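Local coordinates for Exo-arabinanase (Penicillium chrysogenum, PDB 3A72), which probably hydrolyses alpha-1,5-linked L-arabinan from the chain end, as an exo-acting arabinanase, and holds arabinobiose in its binding pocket, at residues A[201-206]-A[222-227]; A[233-238]-A[264-269]; A[36-41]-A[62-67]. All coordinates share one frame; numbering follows the deposited sequence.

Contact 1: A[201-206]-A[222-227]. With AHR (alpha-L-arabinofuranose), chain B.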
loop_
_atom_site.group_PDB
_atom_site.type_symbol
_atom_site.label_atom_id
_atom_site.label_comp_id
_atom_site.label_asym_id
_atom_site.label_seq_id
_atom_site.Cartn_x
_atom_site.Cartn_y
_atom_site.Cartn_z
ATOM N N TYR A 201 19.484 1.117 16.509
ATOM C CA TYR A 201 19.247 2.325 15.734
ATOM C C TYR A 201 19.129 2.092 14.233
ATOM O O TYR A 201 18.291 2.686 13.554
ATOM C CB TYR A 201 20.367 3.345 16.060
ATOM C CG TYR A 201 20.185 4.630 15.221
ATOM C CD1 TYR A 201 19.251 5.570 15.624
ATOM C CD2 TYR A 201 20.928 4.816 14.046
ATOM C CE1 TYR A 201 19.082 6.714 14.849
ATOM C CE2 TYR A 201 20.733 5.960 13.288
ATOM C CZ TYR A 201 19.825 6.900 13.694
ATOM O OH TYR A 201 19.633 8.041 12.929
ATOM N N THR A 202 19.991 1.242 13.693
ATOM C CA THR A 202 20.025 0.995 12.279
ATOM C C THR A 202 18.856 0.148 11.769
ATOM O O THR A 202 18.730 0.013 10.534
ATOM C CB THR A 202 21.357 0.363 11.831
ATOM O OG1 THR A 202 21.556 -0.815 12.604
ATOM C CG2 THR A 202 22.538 1.326 12.030
ATOM N N ASP A 203 18.021 -0.374 12.642
ATOM C CA ASP A 203 16.796 -1.051 12.171
ATOM C C ASP A 203 15.857 -0.017 11.526
ATOM O O ASP A 203 15.642 1.086 12.047
ATOM C CB ASP A 203 16.106 -1.764 13.298
ATOM C CG ASP A 203 16.776 -3.033 13.773
ATOM O OD1 ASP A 203 17.859 -3.373 13.264
ATOM O OD2 ASP A 203 16.160 -3.700 14.667
ATOM N N ARG A 204 15.267 -0.437 10.417
ATOM C CA ARG A 204 14.323 0.385 9.654
ATOM C C ARG A 204 13.147 -0.511 9.241
ATOM O O ARG A 204 12.993 -0.908 8.077
ATOM C CB ARG A 204 14.990 1.045 8.406
ATOM C CG ARG A 204 16.063 2.040 8.811
ATOM C CD ARG A 204 16.845 2.574 7.563
ATOM N NE ARG A 204 15.943 3.212 6.643
ATOM C CZ ARG A 204 15.471 4.429 6.735
ATOM N NH1 ARG A 204 15.935 5.285 7.620
ATOM N NH2 ARG A 204 14.534 4.790 5.895
ATOM N N PRO A 205 12.247 -0.829 10.185
ATOM C CA PRO A 205 10.966 -1.410 9.794
ATOM C C PRO A 205 10.224 -0.384 8.945
ATOM O O PRO A 205 10.298 0.841 9.223
ATOM C CB PRO A 205 10.303 -1.679 11.138
ATOM C CG PRO A 205 10.813 -0.571 12.025
ATOM C CD PRO A 205 12.274 -0.467 11.638
ATOM N N GLY A 206 9.484 -0.830 7.941
ATOM C CA GLY A 206 8.771 0.078 7.052
ATOM C C GLY A 206 7.679 -0.616 6.291
ATOM O O GLY A 206 7.586 -1.836 6.175
ATOM N N TYR A 222 4.959 -6.010 7.174
ATOM C CA TYR A 222 5.935 -4.950 6.951
ATOM C C TYR A 222 7.246 -5.567 6.501
ATOM O O TYR A 222 7.483 -6.767 6.638
ATOM C CB TYR A 222 6.140 -4.161 8.217
ATOM C CG TYR A 222 6.571 -4.861 9.491
ATOM C CD1 TYR A 222 7.868 -4.804 9.956
ATOM C CD2 TYR A 222 5.632 -5.543 10.251
ATOM C CE1 TYR A 222 8.246 -5.424 11.143
ATOM C CE2 TYR A 222 5.988 -6.124 11.463
ATOM C CZ TYR A 222 7.282 -6.069 11.903
ATOM O OH TYR A 222 7.582 -6.646 13.125
ATOM N N GLU A 223 8.116 -4.709 5.913
ATOM C CA GLU A 223 9.510 -5.091 5.717
ATOM C C GLU A 223 10.267 -4.721 6.970
ATOM O O GLU A 223 10.085 -3.629 7.534
ATOM C CB GLU A 223 10.133 -4.442 4.466
ATOM C CG GLU A 223 10.224 -2.913 4.545
ATOM C CD GLU A 223 10.871 -2.254 3.347
ATOM O OE1 GLU A 223 10.939 -2.877 2.234
ATOM O OE2 GLU A 223 11.304 -1.083 3.532
ATOM N N TYR A 224 11.143 -5.595 7.430
ATOM C CA TYR A 224 11.945 -5.335 8.638
ATOM C C TYR A 224 13.400 -5.146 8.150
ATOM O O TYR A 224 14.149 -6.101 8.080
ATOM C CB TYR A 224 11.744 -6.429 9.680
ATOM C CG TYR A 224 12.506 -6.244 10.953
ATOM C CD1 TYR A 224 13.313 -5.155 11.262
ATOM C CD2 TYR A 224 12.450 -7.203 11.936
ATOM C CE1 TYR A 224 13.989 -5.006 12.417
ATOM C CE2 TYR A 224 13.204 -7.105 13.111
ATOM C CZ TYR A 224 13.958 -5.996 13.335
ATOM O OH TYR A 224 14.713 -5.951 14.476
ATOM N N GLY A 225 13.777 -3.892 7.890
ATOM C CA GLY A 225 15.170 -3.603 7.558
ATOM C C GLY A 225 16.033 -3.747 8.795
ATOM O O GLY A 225 15.780 -3.133 9.849
ATOM N N SER A 226 17.106 -4.544 8.706
ATOM C CA SER A 226 18.042 -4.718 9.787
ATOM C C SER A 226 19.294 -5.378 9.249
ATOM O O SER A 226 19.275 -6.117 8.253
ATOM C CB SER A 226 17.438 -5.596 10.879
ATOM O OG SER A 226 18.264 -5.723 12.045
ATOM N N PHE A 227 20.404 -5.178 9.996
ATOM C CA PHE A 227 21.581 -6.023 9.863
ATOM C C PHE A 227 21.405 -7.355 10.571
ATOM O O PHE A 227 22.181 -8.324 10.307
ATOM C CB PHE A 227 22.855 -5.349 10.447
ATOM C CG PHE A 227 23.318 -4.148 9.604
ATOM C CD1 PHE A 227 23.984 -4.369 8.373
ATOM C CD2 PHE A 227 23.113 -2.828 10.007
ATOM C CE1 PHE A 227 24.411 -3.310 7.582
ATOM C CE2 PHE A 227 23.571 -1.797 9.233
ATOM C CZ PHE A 227 24.226 -2.019 8.043
HETATM O O5 AHR B . 11.983 5.301 -0.192
HETATM C C5 AHR B . 11.295 5.341 1.099
HETATM C C4 AHR B . 11.705 4.129 1.887
HETATM O O4 AHR B . 11.138 2.973 1.255
HETATM C C3 AHR B . 11.158 4.135 3.310
HETATM O O3 AHR B . 12.088 4.799 4.183
HETATM C C2 AHR B . 11.033 2.623 3.616
HETATM O O2 AHR B . 9.949 2.312 4.489
HETATM C C1 AHR B . 10.897 1.966 2.243
HETATM O O1 AHR B . 11.954 0.984 2.043
HETATM O O HOH W 1 20.332 -3.203 12.246
HETATM O O HOH W 2 12.411 0.333 5.661
#
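Thr202 meets the ring of Phe227 at its edge, OG1 lying 3.6 Å from CD2 and close to the ring plane. A water secures the same corner: it bonds to Thr202 OG1, accepts from Phe227 N and donates to Asp203 OD1. Asp203 divides its carboxylate between two hydroxyl donors, Ser226 OG giving its proton to OD1 at 2.7 Å and Tyr224 OH giving its own to OD2 at 2.7 Å. Both donors stand well out of the carboxylate plane, which is turned 81° from the tyrosine ring. At Arg204 the strand pairing begins, its N reaching Gly225 O at 2.8 Å in a nearly straight bond (168°), with a more bent return from Gly225 N to Arg204 O. This antiparallel hairpin forms the first two strands of one four-stranded blade in a six-bladed beta propeller of sialidase-like fold. The Arg204 side chain bends at chi3, bringing NH2 edge-on within 3.0 Å of O3 of the chain B arabinofuranose, while NH1 bonds to Asn144 OD1. Pro205 pairs with Tyr224 at a non-hydrogen-bonded position and rests CB 4.1 Å from Tyr222 CD1. Gly206 exchanges two backbone bonds with Glu223, Gly206 N reaching Glu223 O at 2.9 Å. Beside it, the Glu223 side chain first turns between its own N and carbonyl carbon (chi1 64°), then extends until OE2 accepts a 2.6 Å bond from O1 of the same sugar.

Contact 2: A[233-238]-A[264-269]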
loop_
_atom_site.group_PDB
_atom_site.type_symbol
_atom_site.label_atom_id
_atom_site.label_comp_id
_atom_site.label_asym_id
_atom_site.label_seq_id
_atom_site.Cartn_x
_atom_site.Cartn_y
_atom_site.Cartn_z
ATOM N N TYR A 233 22.803 -5.944 5.335
ATOM C CA TYR A 233 21.418 -5.453 5.569
ATOM C C TYR A 233 20.461 -6.259 4.744
ATOM O O TYR A 233 20.756 -6.604 3.606
ATOM C CB TYR A 233 21.356 -3.991 5.220
ATOM C CG TYR A 233 20.299 -3.197 6.006
ATOM C CD1 TYR A 233 20.616 -2.788 7.306
ATOM C CD2 TYR A 233 19.094 -2.835 5.485
ATOM C CE1 TYR A 233 19.709 -2.069 8.052
ATOM C CE2 TYR A 233 18.203 -2.122 6.237
ATOM C CZ TYR A 233 18.504 -1.728 7.511
ATOM O OH TYR A 233 17.567 -0.987 8.210
ATOM N N SER A 234 19.239 -6.499 5.293
ATOM C CA SER A 234 18.197 -7.131 4.519
ATOM C C SER A 234 16.839 -6.605 4.998
ATOM O O SER A 234 16.726 -5.995 6.063
ATOM C CB SER A 234 18.252 -8.655 4.694
ATOM O OG SER A 234 18.062 -9.079 6.022
ATOM N N PHE A 235 15.810 -6.893 4.187
ATOM C CA PHE A 235 14.433 -6.433 4.421
ATOM C C PHE A 235 13.465 -7.600 4.417
ATOM O O PHE A 235 12.456 -7.580 3.677
ATOM C CB PHE A 235 14.035 -5.400 3.358
ATOM C CG PHE A 235 14.786 -4.100 3.396
ATOM C CD1 PHE A 235 14.320 -3.073 4.169
ATOM C CD2 PHE A 235 15.885 -3.880 2.604
ATOM C CE1 PHE A 235 14.948 -1.802 4.184
ATOM C CE2 PHE A 235 16.531 -2.662 2.624
ATOM C CZ PHE A 235 16.019 -1.621 3.370
ATOM N N PRO A 236 13.650 -8.613 5.265
ATOM C CA PRO A 236 12.679 -9.736 5.309
ATOM C C PRO A 236 11.309 -9.275 5.708
ATOM O O PRO A 236 11.116 -8.343 6.501
ATOM C CB PRO A 236 13.251 -10.641 6.390
ATOM C CG PRO A 236 14.034 -9.686 7.270
ATOM C CD PRO A 236 14.689 -8.731 6.304
ATOM N N LEU A 237 10.306 -9.992 5.194
ATOM C CA LEU A 237 8.931 -9.712 5.579
ATOM C C LEU A 237 8.641 -10.288 6.964
ATOM O O LEU A 237 8.977 -11.440 7.289
ATOM C CB LEU A 237 7.931 -10.291 4.572
ATOM C CG LEU A 237 8.104 -9.759 3.153
ATOM C CD1 LEU A 237 6.895 -10.216 2.330
ATOM C CD2 LEU A 237 8.316 -8.265 3.091
ATOM N N TYR A 238 7.974 -9.464 7.778
ATOM C CA TYR A 238 7.499 -9.802 9.122
ATOM C C TYR A 238 6.046 -9.432 9.221
ATOM O O TYR A 238 5.551 -8.557 8.507
ATOM C CB TYR A 238 8.282 -9.012 10.213
ATOM C CG TYR A 238 9.564 -9.654 10.660
ATOM C CD1 TYR A 238 10.638 -9.848 9.811
ATOM C CD2 TYR A 238 9.699 -10.078 11.973
ATOM C CE1 TYR A 238 11.790 -10.447 10.274
ATOM C CE2 TYR A 238 10.872 -10.687 12.462
ATOM C CZ TYR A 238 11.912 -10.873 11.596
ATOM O OH TYR A 238 13.087 -11.447 12.003
ATOM N N PRO A 264 11.407 -14.021 1.342
ATOM C CA PRO A 264 10.888 -12.817 0.633
ATOM C C PRO A 264 11.379 -11.546 1.302
ATOM O O PRO A 264 11.432 -11.439 2.536
ATOM C CB PRO A 264 9.380 -12.959 0.737
ATOM C CG PRO A 264 9.109 -13.976 1.700
ATOM C CD PRO A 264 10.340 -14.756 2.026
ATOM N N THR A 265 11.658 -10.541 0.486
ATOM C CA THR A 265 12.147 -9.268 0.987
ATOM C C THR A 265 11.475 -8.100 0.293
ATOM O O THR A 265 11.146 -8.148 -0.919
ATOM C CB THR A 265 13.679 -9.127 0.846
ATOM O OG1 THR A 265 14.029 -9.217 -0.524
ATOM C CG2 THR A 265 14.416 -10.172 1.651
ATOM N N SER A 266 11.322 -7.028 1.060
ATOM C CA SER A 266 10.919 -5.677 0.678
ATOM C C SER A 266 9.401 -5.550 0.432
ATOM O O SER A 266 8.723 -6.462 -0.074
ATOM C CB SER A 266 11.655 -5.158 -0.523
ATOM O OG SER A 266 13.053 -5.034 -0.277
ATOM N N SER A 267 8.899 -4.348 0.777
ATOM C CA SER A 267 7.658 -3.806 0.275
ATOM C C SER A 267 6.521 -4.803 0.138
ATOM O O SER A 267 6.082 -5.107 -0.977
ATOM C CB SER A 267 7.895 -3.086 -1.049
ATOM O OG SER A 267 8.201 -3.955 -2.121
ATOM N N PRO A 268 6.002 -5.281 1.247
ATOM C CA PRO A 268 4.950 -6.311 1.181
ATOM C C PRO A 268 3.591 -5.745 0.839
ATOM O O PRO A 268 3.275 -4.569 1.047
ATOM C CB PRO A 268 4.917 -6.837 2.626
ATOM C CG PRO A 268 5.261 -5.614 3.458
ATOM C CD PRO A 268 6.328 -4.923 2.651
ATOM N N TYR A 269 2.717 -6.642 0.393
ATOM C CA TYR A 269 1.292 -6.376 0.313
ATOM C C TYR A 269 0.588 -7.649 0.777
ATOM O O TYR A 269 1.039 -8.747 0.453
ATOM C CB TYR A 269 0.863 -5.942 -1.112
ATOM C CG TYR A 269 -0.335 -4.994 -1.041
ATOM C CD1 TYR A 269 -0.124 -3.619 -1.104
ATOM C CD2 TYR A 269 -1.646 -5.434 -0.859
ATOM C CE1 TYR A 269 -1.170 -2.735 -1.021
ATOM C CE2 TYR A 269 -2.682 -4.546 -0.742
ATOM C CZ TYR A 269 -2.447 -3.202 -0.831
ATOM O OH TYR A 269 -3.455 -2.260 -0.719
#
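Phe235 O and Ser266 N form the straighter of two backbone bonds in this contact, 2.9 Å long with 161° at the hydrogen. The same carbonyl oxygen is also approached by the CA-H of Thr265, its CA lying 3.2 Å away, so it is met by one conventional donor and one weak one. The second bond runs the other way, from Leu237 N to Pro264 O at 3.2 Å, longer and somewhat more bent. Pro264 O likewise has a weak CA-H neighbour, Pro236 CA at 3.5 Å. Together the two bonds flank a single bridge between Pro236 and Thr265, which ties the start of strand 237-242 to the loop leading into strand 269-273 of the next propeller blade.

The loop has further partners for its backbone. Thr265 N donates to Gln289 OE1 and Thr265 O accepts from Thr288 OG1, while Ser267 N bonds to Glu223 OE1, a second-shell link that holds the carboxylate of a pocket residue.

Beside these bonds Leu237 carries an apolar patch. With CG anti to the carbonyl carbon (chi1 -59°), both its methyls sit against Pro268 CB, CD2 at 3.7 Å and CD1 at 3.9 Å, and CD1 also touches Pro264 CB at 4.0 Å. Leu237 and Pro268 lie alongside each other, pointing opposite ways. Phe235 contributes its CB, 3.8 Å from Ser266 OG, before its ring goes on to the vicinity of the bound sugar.

Within the bridge Pro236 has no N-H to give and Thr265 N is taken by Gln289, so the two bonds come from the flanking amides of Ser266 and Leu237. The chemistry is therefore that of a short junction, in which two backbone bonds set the alignment and leucine-proline contacts fill in beside them.

Contact 3: A[36-41]-A[62-67]; sequences LLATWE and KTWNEI. With AHR (alpha-L-arabinofuranose), chain C.
The indole of Trp64 is presented to strand 36-42 by the far corner of its six-membered ring. At the edge, near the ring plane, lies the backbone of Leu37, its atom C 4.4 Å from Trp64 CZ3. Obliquely placed are two further neighbours: Ala38 CB, 3.8 Å from CZ3, and Leu36 O at a similar distance from the same atom. CH2, the next atom round, touches Leu36 CB at 3.8 Å. The tryptophan thus straddles two alternate residues, Leu36 and Ala38, whose side chains leave the strand on one face. NE1 is satisfied nearby by Gly61 O, which helps to fix the rotation of the ring.

The carboxylate of Glu41 is the second flat group, at the far end of the strand. OE2 accepts a 2.7 Å bond from O5 of the chain C arabinofuranose and is also bonded by Gln82 N, while OE1 pairs with Tyr43 OH.

On the other face of the sheet, Leu37 meets Ile67. Their methyls touch, CD2 to CD1 at 3.9 Å, and the side chains cross at about a right angle. Ile67 carries CG1 between its N and carbonyl carbon (chi1 63°), which places CD1 against Leu37 CD2.

The nearest alpha carbons, Leu37 and Trp64, are 8.8 Å apart, because strand 52-57 runs between strands 36-42 and 65-70 in this four-stranded blade of the beta propeller. The side chains of Trp64 and Ile67 reach past that middle strand to side chains of strand 36-42 and, at the indole edge, to its backbone. Trp64 also packs on Ile11 and Ser57, whereas Leu37 also packs on Leu85 of strand 82-87, in the next blade.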
loop_
_atom_site.group_PDB
_atom_site.type_symbol
_atom_site.label_atom_id
_atom_site.label_comp_id
_atom_site.label_asym_id
_atom_site.label_seq_id
_atom_site.Cartn_x
_atom_site.Cartn_y
_atom_site.Cartn_z
ATOM N N LEU A 36 -12.970 -0.982 -10.885
ATOM C CA LEU A 36 -11.592 -0.944 -10.414
ATOM C C LEU A 36 -10.964 0.407 -10.738
ATOM O O LEU A 36 -11.083 0.892 -11.870
ATOM C CB LEU A 36 -10.787 -2.028 -11.093
ATOM C CG LEU A 36 -11.299 -3.398 -11.111
ATOM C CD1 LEU A 36 -10.337 -4.352 -11.809
ATOM C CD2 LEU A 36 -11.625 -3.921 -9.720
ATOM N N LEU A 37 -10.262 0.961 -9.759
ATOM C CA LEU A 37 -9.462 2.177 -9.940
ATOM C C LEU A 37 -8.025 1.883 -9.620
ATOM O O LEU A 37 -7.726 1.106 -8.676
ATOM C CB LEU A 37 -9.954 3.290 -9.011
ATOM C CG LEU A 37 -11.425 3.733 -9.163
ATOM C CD1 LEU A 37 -11.696 4.836 -8.182
ATOM C CD2 LEU A 37 -11.687 4.180 -10.551
ATOM N N ALA A 38 -7.126 2.504 -10.370
ATOM C CA ALA A 38 -5.697 2.342 -10.200
ATOM C C ALA A 38 -5.038 3.721 -10.208
ATOM O O ALA A 38 -5.442 4.630 -10.928
ATOM C CB ALA A 38 -5.113 1.486 -11.308
ATOM N N THR A 39 -3.976 3.836 -9.415
ATOM C CA THR A 39 -3.111 5.002 -9.380
ATOM C C THR A 39 -1.678 4.568 -9.100
ATOM O O THR A 39 -1.378 3.374 -8.874
ATOM C CB THR A 39 -3.622 6.019 -8.342
ATOM O OG1 THR A 39 -2.939 7.266 -8.514
ATOM C CG2 THR A 39 -3.370 5.565 -6.926
ATOM N N TRP A 40 -0.746 5.512 -9.153
ATOM C CA TRP A 40 0.668 5.301 -9.047
ATOM C C TRP A 40 1.355 6.645 -8.926
ATOM O O TRP A 40 0.774 7.685 -9.234
ATOM C CB TRP A 40 1.212 4.521 -10.274
ATOM C CG TRP A 40 0.891 5.161 -11.576
ATOM C CD1 TRP A 40 1.608 6.105 -12.236
ATOM C CD2 TRP A 40 -0.277 4.913 -12.376
ATOM N NE1 TRP A 40 0.928 6.410 -13.388
ATOM C CE2 TRP A 40 -0.208 5.735 -13.534
ATOM C CE3 TRP A 40 -1.383 4.054 -12.287
ATOM C CZ2 TRP A 40 -1.166 5.765 -14.523
ATOM C CZ3 TRP A 40 -2.348 4.065 -13.278
ATOM C CH2 TRP A 40 -2.218 4.895 -14.393
ATOM N N GLU A 41 2.598 6.629 -8.486
ATOM C CA GLU A 41 3.504 7.752 -8.593
ATOM C C GLU A 41 3.834 7.992 -10.063
ATOM O O GLU A 41 4.295 7.070 -10.760
ATOM C CB GLU A 41 4.817 7.483 -7.859
ATOM C CG GLU A 41 4.658 7.254 -6.352
ATOM C CD GLU A 41 5.901 6.785 -5.642
ATOM O OE1 GLU A 41 6.947 6.555 -6.315
ATOM O OE2 GLU A 41 5.827 6.579 -4.389
ATOM N N LYS A 62 -9.861 -5.708 -18.143
ATOM C CA LYS A 62 -9.481 -5.853 -19.535
ATOM C C LYS A 62 -9.048 -4.542 -20.184
ATOM O O LYS A 62 -8.116 -4.560 -20.993
ATOM C CB LYS A 62 -10.608 -6.469 -20.411
ATOM C CG LYS A 62 -10.868 -7.927 -20.165
ATOM C CD LYS A 62 -12.027 -8.563 -20.970
ATOM C CE LYS A 62 -12.629 -9.990 -20.645
ATOM N NZ LYS A 62 -13.163 -11.363 -21.293
ATOM N N THR A 63 -9.776 -3.447 -19.890
ATOM C CA THR A 63 -9.470 -2.136 -20.445
ATOM C C THR A 63 -9.495 -1.101 -19.346
ATOM O O THR A 63 -10.152 -1.249 -18.316
ATOM C CB THR A 63 -10.433 -1.727 -21.576
ATOM O OG1 THR A 63 -11.752 -1.581 -21.063
ATOM C CG2 THR A 63 -10.436 -2.752 -22.700
ATOM N N TRP A 64 -8.786 -0.031 -19.612
ATOM C CA TRP A 64 -8.505 1.053 -18.641
ATOM C C TRP A 64 -8.596 2.409 -19.307
ATOM O O TRP A 64 -8.166 2.579 -20.466
ATOM C CB TRP A 64 -7.080 0.904 -18.030
ATOM C CG TRP A 64 -7.014 -0.378 -17.234
ATOM C CD1 TRP A 64 -6.730 -1.625 -17.699
ATOM C CD2 TRP A 64 -7.278 -0.521 -15.832
ATOM N NE1 TRP A 64 -6.807 -2.549 -16.676
ATOM C CE2 TRP A 64 -7.130 -1.902 -15.522
ATOM C CE3 TRP A 64 -7.620 0.374 -14.801
ATOM C CZ2 TRP A 64 -7.322 -2.369 -14.230
ATOM C CZ3 TRP A 64 -7.806 -0.113 -13.518
ATOM C CH2 TRP A 64 -7.655 -1.448 -13.240
ATOM N N ASN A 65 -9.113 3.400 -18.616
ATOM C CA ASN A 65 -9.168 4.767 -19.098
ATOM C C ASN A 65 -8.956 5.731 -17.960
ATOM O O ASN A 65 -9.476 5.512 -16.864
ATOM C CB ASN A 65 -10.576 5.093 -19.683
ATOM C CG ASN A 65 -10.814 4.333 -20.969
ATOM O OD1 ASN A 65 -10.382 4.750 -22.067
ATOM N ND2 ASN A 65 -11.524 3.254 -20.876
ATOM N N GLU A 66 -8.238 6.817 -18.206
ATOM C CA GLU A 66 -8.097 7.872 -17.197
ATOM C C GLU A 66 -9.429 8.569 -16.977
ATOM O O GLU A 66 -10.093 8.984 -17.953
ATOM C CB GLU A 66 -7.013 8.856 -17.683
ATOM C CG GLU A 66 -6.659 9.882 -16.572
ATOM C CD GLU A 66 -5.427 10.698 -16.867
ATOM O OE1 GLU A 66 -5.292 11.134 -17.991
ATOM O OE2 GLU A 66 -4.539 10.959 -16.032
ATOM N N ILE A 67 -9.806 8.739 -15.720
ATOM C CA ILE A 67 -11.022 9.444 -15.380
ATOM C C ILE A 67 -10.802 10.762 -14.645
ATOM O O ILE A 67 -11.650 11.636 -14.721
ATOM C CB ILE A 67 -12.016 8.565 -14.608
ATOM C CG1 ILE A 67 -11.528 8.064 -13.254
ATOM C CG2 ILE A 67 -12.441 7.379 -15.469
ATOM C CD1 ILE A 67 -12.648 7.535 -12.350
HETATM O O5 AHR C . 7.974 5.690 -3.061
HETATM C C5 AHR C . 9.126 6.380 -3.628
HETATM C C4 AHR C . 10.377 5.861 -2.951
HETATM O O4 AHR C . 10.322 6.248 -1.535
HETATM C C3 AHR C . 11.625 6.590 -3.430
HETATM O O3 AHR C . 12.163 5.996 -4.629
HETATM C C2 AHR C . 12.580 6.325 -2.247
HETATM O O2 AHR C . 13.619 7.324 -2.140
HETATM C C1 AHR C . 11.648 6.388 -1.029
#

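How the contacts relate
Contacts 1 and 2 are neighbours, with centres 9 Å apart, and share a sheet: strands 218-225 and 237-242 lie side by side, and Tyr224 N probably bonds to Pro236 O (2.9 Å). At the loop end, Thr202 O probably accepts from Tyr233 OH at 2.8 Å. Contact 3 stands apart on the opposite side of the chain's centre, its centre about 32 Å from that of contact 1 and 27 Å from that of contact 2. The glycan pocket nevertheless relates all three: contacts 1 and 3 supply residues to different arabinofuranose units, while contact 2 brings the side chain of Phe235 within about 5 Å of a bound sugar.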